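Cytochrome b5 reductase 4 (PDB 3LF5) is a flavohemoprotein that probably passes electrons from NADH through FAD to the heme of its cytochrome b5 domain. Local coordinates at residues T9-E12 with L13-N17. Numbering follows the deposited sequence.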
ATOM      1  N   THR A   9      -6.488  -5.654 -10.960  1.00 11.22           N
ATOM      2  CA  THR A   9      -7.319  -4.859 -10.092  1.00 12.36           C
ATOM      3  C   THR A   9      -6.533  -4.504  -8.829  1.00 12.30           C
ATOM      4  O   THR A   9      -5.478  -5.111  -8.537  1.00 11.49           O
ATOM      5  CB  THR A   9      -8.557  -5.622  -9.670  1.00 13.79           C
ATOM      6  OG1 THR A   9      -8.140  -6.747  -8.905  1.00 14.41           O
ATOM      7  CG2 THR A   9      -9.401  -6.080 -10.894  1.00 15.84           C
ATOM      8  N   GLU A  10      -6.972  -3.494  -8.089  1.00 13.58           N
ATOM      9  CA  GLU A  10      -6.276  -3.176  -6.841  0.50 13.77           C
ATOM     10  C   GLU A  10      -6.358  -4.343  -5.858  1.00 13.83           C
ATOM     11  O   GLU A  10      -5.407  -4.622  -5.143  1.00 13.75           O
ATOM     12  CB  GLU A  10      -6.796  -1.897  -6.196  0.50 14.53           C
ATOM     13  CG  GLU A  10      -6.194  -0.667  -6.814  0.50 15.81           C
ATOM     14  CD  GLU A  10      -6.514   0.596  -6.064  0.50 16.63           C
ATOM     15  OE1 GLU A  10      -6.741   0.536  -4.831  0.50 18.69           O
ATOM     16  OE2 GLU A  10      -6.533   1.676  -6.703  0.50 18.90           O
ATOM     17  N   GLU A  11      -7.484  -5.048  -5.835  1.00 14.02           N
ATOM     18  CA  GLU A  11      -7.613  -6.224  -4.971  1.00 14.80           C
ATOM     19  C   GLU A  11      -6.555  -7.283  -5.314  1.00 13.79           C
ATOM     20  O   GLU A  11      -5.936  -7.874  -4.426  1.00 14.00           O
ATOM     21  CB  GLU A  11      -9.007  -6.825  -5.140  1.00 16.59           C
ATOM     22  CG  GLU A  11      -9.319  -7.989  -4.229  1.00 23.02           C
ATOM     23  CD  GLU A  11     -10.752  -8.485  -4.404  1.00 29.21           C
ATOM     24  OE1 GLU A  11     -11.073  -9.547  -3.831  1.00 33.32           O
ATOM     25  OE2 GLU A  11     -11.547  -7.815  -5.121  1.00 34.86           O
ATOM     26  N   GLU A  12      -6.311  -7.507  -6.608  1.00 11.65           N
ATOM     27  CA  GLU A  12      -5.270  -8.444  -7.015  1.00 11.16           C
ATOM     28  C   GLU A  12      -3.886  -7.925  -6.638  1.00 10.56           C
ATOM     29  O   GLU A  12      -3.078  -8.647  -6.072  1.00 11.21           O
ATOM     30  CB  GLU A  12      -5.343  -8.724  -8.510  1.00 11.99           C
ATOM     31  CG  GLU A  12      -4.288  -9.697  -9.033  1.00 13.82           C
ATOM     32  CD  GLU A  12      -4.438 -11.116  -8.483  1.00 16.73           C
ATOM     33  OE1 GLU A  12      -5.582 -11.569  -8.216  1.00 20.78           O
ATOM     34  OE2 GLU A  12      -3.391 -11.802  -8.356  1.00 18.38           O
ATOM     35  N   LEU A  13      -3.621  -6.662  -6.946  1.00 10.09           N
ATOM     36  CA  LEU A  13      -2.308  -6.071  -6.666  1.00  9.23           C
ATOM     37  C   LEU A  13      -1.898  -6.260  -5.217  1.00  9.61           C
ATOM     38  O   LEU A  13      -0.763  -6.624  -4.915  1.00  9.73           O
ATOM     39  CB  LEU A  13      -2.326  -4.570  -7.018  1.00  9.64           C
ATOM     40  CG  LEU A  13      -1.015  -3.798  -6.790  1.00 11.26           C
ATOM     41  CD1 LEU A  13       0.096  -4.294  -7.717  1.00 14.63           C
ATOM     42  CD2 LEU A  13      -1.274  -2.286  -6.996  1.00 13.61           C
ATOM     43  N   LYS A  14      -2.850  -6.010  -4.319  1.00 10.40           N
ATOM     44  CA  LYS A  14      -2.516  -6.039  -2.895  0.50 11.08           C
ATOM     45  C   LYS A  14      -2.192  -7.426  -2.357  1.00 12.13           C
ATOM     46  O   LYS A  14      -1.581  -7.534  -1.298  1.00 13.49           O
ATOM     47  CB  LYS A  14      -3.632  -5.441  -2.067  0.50 11.55           C
ATOM     48  CG  LYS A  14      -3.839  -4.006  -2.306  0.50 12.30           C
ATOM     49  CD  LYS A  14      -5.129  -3.537  -1.653  0.50 12.24           C
ATOM     50  CE  LYS A  14      -5.164  -3.816  -0.161  0.50 12.40           C
ATOM     51  NZ  LYS A  14      -4.145  -2.980   0.523  0.50 13.04           N
ATOM     52  N   LYS A  15      -2.542  -8.486  -3.091  1.00 12.31           N
ATOM     53  CA  LYS A  15      -2.156  -9.843  -2.693  1.00 13.89           C
ATOM     54  C   LYS A  15      -0.642 -10.058  -2.806  1.00 13.09           C
ATOM     55  O   LYS A  15      -0.063 -10.938  -2.166  1.00 15.24           O
ATOM     56  CB  LYS A  15      -2.832 -10.872  -3.595  1.00 15.35           C
ATOM     57  CG  LYS A  15      -4.330 -10.915  -3.499  1.00 18.65           C
ATOM     58  CD  LYS A  15      -4.907 -11.866  -4.542  1.00 24.70           C
ATOM     59  CE  LYS A  15      -6.419 -11.974  -4.424  1.00 28.72           C
ATOM     60  NZ  LYS A  15      -7.134 -10.728  -4.818  1.00 33.12           N
ATOM     61  N   HIS A  16      -0.002  -9.282  -3.662  1.00 11.55           N
ATOM     62  CA  HIS A  16       1.408  -9.466  -3.973  1.00 11.31           C
ATOM     63  C   HIS A  16       2.232  -8.450  -3.197  1.00 10.85           C
ATOM     64  O   HIS A  16       2.836  -7.524  -3.761  1.00 11.04           O
ATOM     65  CB  HIS A  16       1.605  -9.361  -5.484  1.00 11.04           C
ATOM     66  CG  HIS A  16       0.745 -10.305  -6.240  1.00 11.64           C
ATOM     67  ND1 HIS A  16       1.157 -11.570  -6.606  1.00 14.30           N
ATOM     68  CD2 HIS A  16      -0.522 -10.177  -6.683  1.00 13.07           C
ATOM     69  CE1 HIS A  16       0.168 -12.177  -7.241  1.00 14.39           C
ATOM     70  NE2 HIS A  16      -0.855 -11.344  -7.312  1.00 14.88           N
ATOM     71  N   ASN A  17       2.234  -8.622  -1.876  1.00 11.58           N
ATOM     72  CA  ASN A  17       2.803  -7.624  -0.965  1.00 12.18           C
ATOM     73  C   ASN A  17       3.897  -8.226  -0.090  1.00 13.02           C
ATOM     74  O   ASN A  17       4.168  -7.704   0.991  1.00 14.03           O
ATOM     75  CB  ASN A  17       1.709  -6.952  -0.120  1.00 12.50           C
ATOM     76  CG  ASN A  17       1.048  -7.922   0.844  1.00 12.85           C
ATOM     77  OD1 ASN A  17       1.199  -9.127   0.704  1.00 14.27           O
ATOM     78  ND2 ASN A  17       0.322  -7.400   1.816  1.00 16.59           N
TER
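Glu-12 and His-16, one helical turn apart, are joined by a nearly straight hydrogen bond of 2.8 Å from His-16 NE2 to Glu-12 OE2. The oxygen lies in the imidazole plane but is itself approached on its anti side, 30° out of the carboxylate plane; the carboxylate and ring planes are 49° apart. With CG anti to the backbone N, the Glu-12 side chain bends at chi2 (65°), which brings the carboxylate forward to the edge of the ring. Its other oxygen, OE1, faces the end of Lys-15, which crosses Glu-12 at about a right angle; at 3.8 Å from OE1 to Lys-15 NZ this is a long salt bridge, and the same ammonium makes a weak hydrogen bond to Glu-11 O. Most of these residues form the short helix 10-15 of the cytochrome b5-like domain, with the Leu-13 side chain about 11 Å from the heme. Thr-9 is its N-cap: OG1 accepts from Glu-12 N at 3.0 Å, while Leu-13 N and Lys-14 N bond to the carbonyls of Thr-9 and Glu-10. Lys-15 N bonds to Glu-12 O (3.0 Å), an i to i+3 pair. Further out, His-16 ND1 is hydrogen-bonded to Asp-21 OD1 and Trp-23 stacks on the imidazole, fixing the ring that meets Glu-12. Leu-13 is buried against Trp-23, Cys-25 and Met-80, seating the helix on strands 21-26 and 76-80, whereas Glu-10 OE2 forms a salt bridge with Arg-49 of the second subunit, and Lys-14 NZ a hydrogen bond with Ala-51 O of that subunit.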